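Local coordinates for Rab GDP-dissociation inhibitor (Saccharomyces cerevisiae, PDB 3CPI), which inhibits release of GDP from Rab GTPases such as Sec4 and extracts GDP-bound Ypt7 from vacuolar membranes, an essential role in yeast secretion, at residues A[129-134]-A[151-156]; A[308-313]-A[393-398]. All coordinates share one frame; numbering follows the deposited sequence.

Contact 1. Residues A[129-134]-A[151-156]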
loop_
_atom_site.group_PDB
_atom_site.type_symbol
_atom_site.label_atom_id
_atom_site.label_comp_id
_atom_site.label_asym_id
_atom_site.label_seq_id
_atom_site.Cartn_x
_atom_site.Cartn_y
_atom_site.Cartn_z
ATOM N N ALA A 129 19.870 7.329 -1.672
ATOM C CA ALA A 129 19.125 8.083 -0.662
ATOM C C ALA A 129 20.021 8.962 0.214
ATOM O O ALA A 129 19.538 9.664 1.113
ATOM C CB ALA A 129 18.308 7.130 0.203
ATOM N N ASN A 130 21.323 8.903 -0.043
ATOM C CA ASN A 130 22.287 9.761 0.631
ATOM C C ASN A 130 23.429 10.136 -0.301
ATOM O O ASN A 130 23.594 9.548 -1.378
ATOM C CB ASN A 130 22.801 9.129 1.936
ATOM C CG ASN A 130 23.455 7.775 1.722
ATOM O OD1 ASN A 130 24.204 7.577 0.768
ATOM N ND2 ASN A 130 23.173 6.832 2.622
ATOM N N GLU A 131 24.205 11.125 0.126
ATOM C CA GLU A 131 25.284 11.696 -0.673
ATOM C C GLU A 131 26.286 10.632 -1.100
ATOM O O GLU A 131 26.756 10.638 -2.242
ATOM C CB GLU A 131 25.968 12.812 0.116
ATOM C CG GLU A 131 24.999 13.873 0.629
ATOM C CD GLU A 131 25.579 14.728 1.749
ATOM O OE1 GLU A 131 26.794 15.031 1.713
ATOM O OE2 GLU A 131 24.809 15.120 2.660
ATOM N N ILE A 132 26.570 9.705 -0.187
ATOM C CA ILE A 132 27.458 8.567 -0.433
ATOM C C ILE A 132 26.956 7.659 -1.552
ATOM O O ILE A 132 27.719 7.302 -2.453
ATOM C CB ILE A 132 27.657 7.709 0.842
ATOM C CG1 ILE A 132 27.822 8.603 2.082
ATOM C CG2 ILE A 132 28.842 6.738 0.660
ATOM C CD1 ILE A 132 27.614 7.887 3.429
ATOM N N GLU A 133 25.681 7.272 -1.480
ATOM C CA GLU A 133 25.073 6.420 -2.504
ATOM C C GLU A 133 25.035 7.110 -3.866
ATOM O O GLU A 133 25.168 6.458 -4.899
ATOM C CB GLU A 133 23.652 6.009 -2.099
ATOM C CG GLU A 133 23.559 4.911 -1.039
ATOM C CD GLU A 133 22.129 4.369 -0.885
ATOM O OE1 GLU A 133 21.917 3.160 -1.153
ATOM O OE2 GLU A 133 21.220 5.151 -0.517
ATOM N N ALA A 134 24.841 8.426 -3.856
ATOM C CA ALA A 134 24.730 9.216 -5.078
ATOM C C ALA A 134 26.025 9.198 -5.882
ATOM O O ALA A 134 25.998 9.058 -7.103
ATOM C CB ALA A 134 24.315 10.648 -4.755
ATOM N N PHE A 151 21.999 18.174 -4.510
ATOM C CA PHE A 151 20.555 18.138 -4.340
ATOM C C PHE A 151 20.161 17.511 -2.994
ATOM O O PHE A 151 19.322 18.057 -2.269
ATOM C CB PHE A 151 19.912 17.395 -5.520
ATOM C CG PHE A 151 18.423 17.246 -5.410
ATOM C CD1 PHE A 151 17.578 18.327 -5.668
ATOM C CD2 PHE A 151 17.860 16.026 -5.038
ATOM C CE1 PHE A 151 16.194 18.193 -5.549
ATOM C CE2 PHE A 151 16.484 15.881 -4.927
ATOM C CZ PHE A 151 15.646 16.968 -5.185
ATOM N N LEU A 152 20.777 16.378 -2.656
ATOM C CA LEU A 152 20.465 15.690 -1.403
ATOM C C LEU A 152 21.046 16.409 -0.185
ATOM O O LEU A 152 20.454 16.376 0.897
ATOM C CB LEU A 152 20.904 14.219 -1.443
ATOM C CG LEU A 152 20.175 13.251 -2.388
ATOM C CD1 LEU A 152 20.811 11.880 -2.326
ATOM C CD2 LEU A 152 18.679 13.150 -2.091
ATOM N N GLU A 153 22.204 17.046 -0.362
ATOM C CA GLU A 153 22.760 17.949 0.652
ATOM C C GLU A 153 21.761 19.070 0.947
ATOM O O GLU A 153 21.565 19.451 2.098
ATOM C CB GLU A 153 24.115 18.527 0.208
ATOM C CG GLU A 153 25.287 17.592 0.469
ATOM C CD GLU A 153 26.642 18.032 -0.125
ATOM O OE1 GLU A 153 26.675 18.805 -1.109
ATOM O OE2 GLU A 153 27.689 17.571 0.400
ATOM N N TRP A 154 21.120 19.572 -0.104
ATOM C CA TRP A 154 20.134 20.638 0.021
ATOM C C TRP A 154 18.876 20.155 0.755
ATOM O O TRP A 154 18.445 20.779 1.730
ATOM C CB TRP A 154 19.805 21.198 -1.359
ATOM C CG TRP A 154 18.727 22.242 -1.375
ATOM C CD1 TRP A 154 18.805 23.528 -0.895
ATOM C CD2 TRP A 154 17.416 22.106 -1.941
ATOM N NE1 TRP A 154 17.617 24.189 -1.114
ATOM C CE2 TRP A 154 16.749 23.344 -1.755
ATOM C CE3 TRP A 154 16.737 21.056 -2.579
ATOM C CZ2 TRP A 154 15.433 23.555 -2.179
ATOM C CZ3 TRP A 154 15.432 21.266 -2.999
ATOM C CH2 TRP A 154 14.794 22.509 -2.804
ATOM N N ILE A 155 18.320 19.029 0.302
ATOM C CA ILE A 155 17.182 18.375 0.954
ATOM C C ILE A 155 17.380 18.273 2.473
ATOM O O ILE A 155 16.451 18.521 3.242
ATOM C CB ILE A 155 16.914 16.951 0.334
ATOM C CG1 ILE A 155 16.361 17.049 -1.104
ATOM C CG2 ILE A 155 16.012 16.093 1.224
ATOM C CD1 ILE A 155 14.949 17.626 -1.248
ATOM N N SER A 156 18.599 17.926 2.891
ATOM C CA SER A 156 18.901 17.677 4.301
ATOM C C SER A 156 19.214 18.951 5.081
ATOM O O SER A 156 18.961 19.018 6.282
ATOM C CB SER A 156 20.082 16.715 4.434
ATOM O OG SER A 156 19.908 15.573 3.615
#
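Glu131 reaches from the first turn of helix 131-136 to Glu153 on helix 142-157, and the two side chains cross at about a right angle. From CB, which stays clear of the partner, Glu131 turns CG anti to its own carbonyl carbon (chi1 -54°), and the extended chain then carries the carboxylate over to Glu153. Its CG lies 3.7 Å from Glu153 CG. One atom further, Glu131 CD comes to 3.2 Å from the same Glu153 CG, unusually short for two carbons, so the exact placing of these acid ends is doubtful. At the end, Glu131 OE2 stays by that methylene at 3.3 Å from Glu153 CG, while Glu131 OE1 stands 3.0 Å from Glu153 OE2. The carboxylate planes are 72° apart. Two carboxylate oxygens this close would probably repel if both acids were charged, and may favour a proton on one of them; Lys149, touched by Glu131 and weakly paired at long range with Glu153 OE2, may ease it. An alanine here would drop the carboxylate and would probably leave the Glu153 CG methylene without its cover at the outer edge of the helix pair. Deeper in, Leu152 CD1 rests 3.7 Å from Asn130 C and 4.4 Å from Ala134 CB, lying against the start of the helix. Asn130 is the N-cap there: its OD1 accepts from Glu133 N at 2.7 Å. Around the two helices, Ala129 touches Tyr220 and Val224 of helix 210-227, and Phe151 packs on helix 176-183, consistent with the helical domain that in Rab GDIs takes up the Rab prenyl group.

Contact 2. Residues A[308-313]-A[393-398]; sequences VIRAIC and GIAELF
An antiparallel ladder joins 308-313 to 393-398, parts of the long strands 301-315 and 389-400, whose short segments run at 150° to each other. Val308 and Ala395 form one hydrogen-bonded pair: Val308 N gives to Ala395 O at 2.7 Å, and Ala395 N returns a bond to Val308 O at 2.9 Å. Arg310 and Gly393 form the next, with Arg310 N to Gly393 O at 3.0 Å and Gly393 N to Arg310 O at 2.9 Å. Between them Ile309 faces Ile394 as a non-hydrogen-bonded pair, where Ile394 CA makes a CA-H...O contact of 3.2 Å with Val308 O. Strand 301-315 is thus an inner strand of the large mixed sheet, since its other edge bonds to strand 360-367: Ile309 pairs there with Thr366 and Ala311 with Ile364. On the face shared by Val308, Arg310 and Ala395, the valine wedges CG1 between its own backbone N and carbonyl carbon (chi1 55°), which sets that methyl 3.8 Å from Ala395 CB and also against Leu397 CD2. Its other methyl, Val308 CG2, lies 3.9 Å above the plane of the Arg310 guanidinium, over the centre of the group. Arg310 NH2 hydrogen-bonds to Asp416 O and Tyr415 O, which fixes that end of the arginine to the backbone at 415-416. On the other face, Ile309 CG1 meets Ile394 CG1 at 4.3 Å.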
loop_
_atom_site.group_PDB
_atom_site.type_symbol
_atom_site.label_atom_id
_atom_site.label_comp_id
_atom_site.label_asym_id
_atom_site.label_seq_id
_atom_site.Cartn_x
_atom_site.Cartn_y
_atom_site.Cartn_z
ATOM N N VAL A 308 -6.778 -3.318 -12.398
ATOM C CA VAL A 308 -5.401 -3.635 -12.004
ATOM C C VAL A 308 -5.068 -5.118 -12.250
ATOM O O VAL A 308 -5.854 -6.013 -11.908
ATOM C CB VAL A 308 -5.139 -3.249 -10.513
ATOM C CG1 VAL A 308 -6.160 -3.915 -9.583
ATOM C CG2 VAL A 308 -3.699 -3.576 -10.084
ATOM N N ILE A 309 -3.923 -5.373 -12.871
ATOM C CA ILE A 309 -3.411 -6.735 -12.949
ATOM C C ILE A 309 -2.352 -6.946 -11.871
ATOM O O ILE A 309 -1.444 -6.118 -11.716
ATOM C CB ILE A 309 -2.871 -7.117 -14.359
ATOM C CG1 ILE A 309 -2.475 -8.605 -14.383
ATOM C CG2 ILE A 309 -1.723 -6.171 -14.810
ATOM C CD1 ILE A 309 -2.093 -9.146 -15.751
ATOM N N ARG A 310 -2.505 -8.035 -11.118
ATOM C CA ARG A 310 -1.509 -8.469 -10.145
ATOM C C ARG A 310 -1.018 -9.872 -10.483
ATOM O O ARG A 310 -1.818 -10.773 -10.729
ATOM C CB ARG A 310 -2.060 -8.405 -8.715
ATOM C CG ARG A 310 -2.437 -6.997 -8.299
ATOM C CD ARG A 310 -2.683 -6.832 -6.817
ATOM N NE ARG A 310 -2.982 -5.432 -6.514
ATOM C CZ ARG A 310 -4.207 -4.915 -6.422
ATOM N NH1 ARG A 310 -5.279 -5.681 -6.587
ATOM N NH2 ARG A 310 -4.365 -3.630 -6.137
ATOM N N ALA A 311 0.300 -10.037 -10.522
ATOM C CA ALA A 311 0.914 -11.344 -10.741
ATOM C C ALA A 311 1.772 -11.716 -9.543
ATOM O O ALA A 311 2.829 -11.125 -9.319
ATOM C CB ALA A 311 1.743 -11.339 -12.014
ATOM N N ILE A 312 1.298 -12.679 -8.758
ATOM C CA ILE A 312 2.078 -13.223 -7.647
ATOM C C ILE A 312 2.999 -14.324 -8.194
ATOM O O ILE A 312 2.536 -15.389 -8.619
ATOM C CB ILE A 312 1.175 -13.770 -6.508
ATOM C CG1 ILE A 312 0.252 -12.671 -5.964
ATOM C CG2 ILE A 312 2.023 -14.361 -5.381
ATOM C CD1 ILE A 312 -0.730 -13.130 -4.882
ATOM N N CYS A 313 4.297 -14.048 -8.208
ATOM C CA CYS A 313 5.281 -14.990 -8.748
ATOM C C CYS A 313 6.061 -15.647 -7.620
ATOM O O CYS A 313 6.380 -15.000 -6.617
ATOM C CB CYS A 313 6.246 -14.288 -9.708
ATOM S SG CYS A 313 5.444 -13.333 -11.005
ATOM N N GLY A 393 -4.261 -12.241 -11.465
ATOM C CA GLY A 393 -5.658 -11.816 -11.424
ATOM C C GLY A 393 -5.866 -10.379 -11.873
ATOM O O GLY A 393 -4.924 -9.581 -11.933
ATOM N N ILE A 394 -7.108 -10.057 -12.208
ATOM C CA ILE A 394 -7.477 -8.705 -12.579
ATOM C C ILE A 394 -8.615 -8.265 -11.680
ATOM O O ILE A 394 -9.556 -9.018 -11.438
ATOM C CB ILE A 394 -7.869 -8.591 -14.076
ATOM C CG1 ILE A 394 -6.682 -8.965 -14.971
ATOM C CG2 ILE A 394 -8.388 -7.186 -14.409
ATOM C CD1 ILE A 394 -6.994 -8.953 -16.445
ATOM N N ALA A 395 -8.499 -7.045 -11.162
ATOM C CA ALA A 395 -9.508 -6.460 -10.297
ATOM C C ALA A 395 -9.884 -5.086 -10.835
ATOM O O ALA A 395 -9.019 -4.346 -11.301
ATOM C CB ALA A 395 -8.978 -6.351 -8.880
ATOM N N GLU A 396 -11.174 -4.767 -10.789
ATOM C CA GLU A 396 -11.665 -3.443 -11.149
ATOM C C GLU A 396 -11.716 -2.590 -9.887
ATOM O O GLU A 396 -12.020 -3.085 -8.799
ATOM C CB GLU A 396 -13.048 -3.537 -11.802
ATOM C CG GLU A 396 -13.551 -2.229 -12.417
ATOM C CD GLU A 396 -14.807 -2.395 -13.284
ATOM O OE1 GLU A 396 -15.465 -3.467 -13.237
ATOM O OE2 GLU A 396 -15.139 -1.436 -14.016
ATOM N N LEU A 397 -11.414 -1.311 -10.039
ATOM C CA LEU A 397 -11.297 -0.416 -8.903
ATOM C C LEU A 397 -12.538 0.442 -8.801
ATOM O O LEU A 397 -12.958 1.047 -9.782
ATOM C CB LEU A 397 -10.037 0.456 -9.026
ATOM C CG LEU A 397 -8.669 -0.228 -9.174
ATOM C CD1 LEU A 397 -7.552 0.828 -9.195
ATOM C CD2 LEU A 397 -8.427 -1.229 -8.063
ATOM N N PHE A 398 -13.115 0.484 -7.603
ATOM C CA PHE A 398 -14.339 1.226 -7.352
ATOM C C PHE A 398 -14.144 2.378 -6.372
ATOM O O PHE A 398 -13.204 2.383 -5.573
ATOM C CB PHE A 398 -15.432 0.284 -6.858
ATOM C CG PHE A 398 -15.796 -0.783 -7.849
ATOM C CD1 PHE A 398 -16.786 -0.555 -8.798
ATOM C CD2 PHE A 398 -15.138 -2.010 -7.843
ATOM C CE1 PHE A 398 -17.121 -1.532 -9.720
ATOM C CE2 PHE A 398 -15.459 -2.995 -8.763
ATOM C CZ PHE A 398 -16.451 -2.758 -9.704
#

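How the contacts relate
The contacts lie on opposite sides of the chain's centre, their own centres about 36 Å apart and their nearest atoms about 25 Å, so neither touches the other. Contact 1 comes first and closes before contact 2 opens. It is the more local one, joining neighbouring helices across 16 residues, whereas contact 2 joins strands separated by 79. They share no helix or strand. Contact 1 thus joins two helices and contact 2 two strands of the mixed sheet, which reaches toward contact 1 through strand 123-126, shortly before helix 131-136; the experimentally mapped Ypt1-binding regions, 106-112 and 234-259, include none of the four segments.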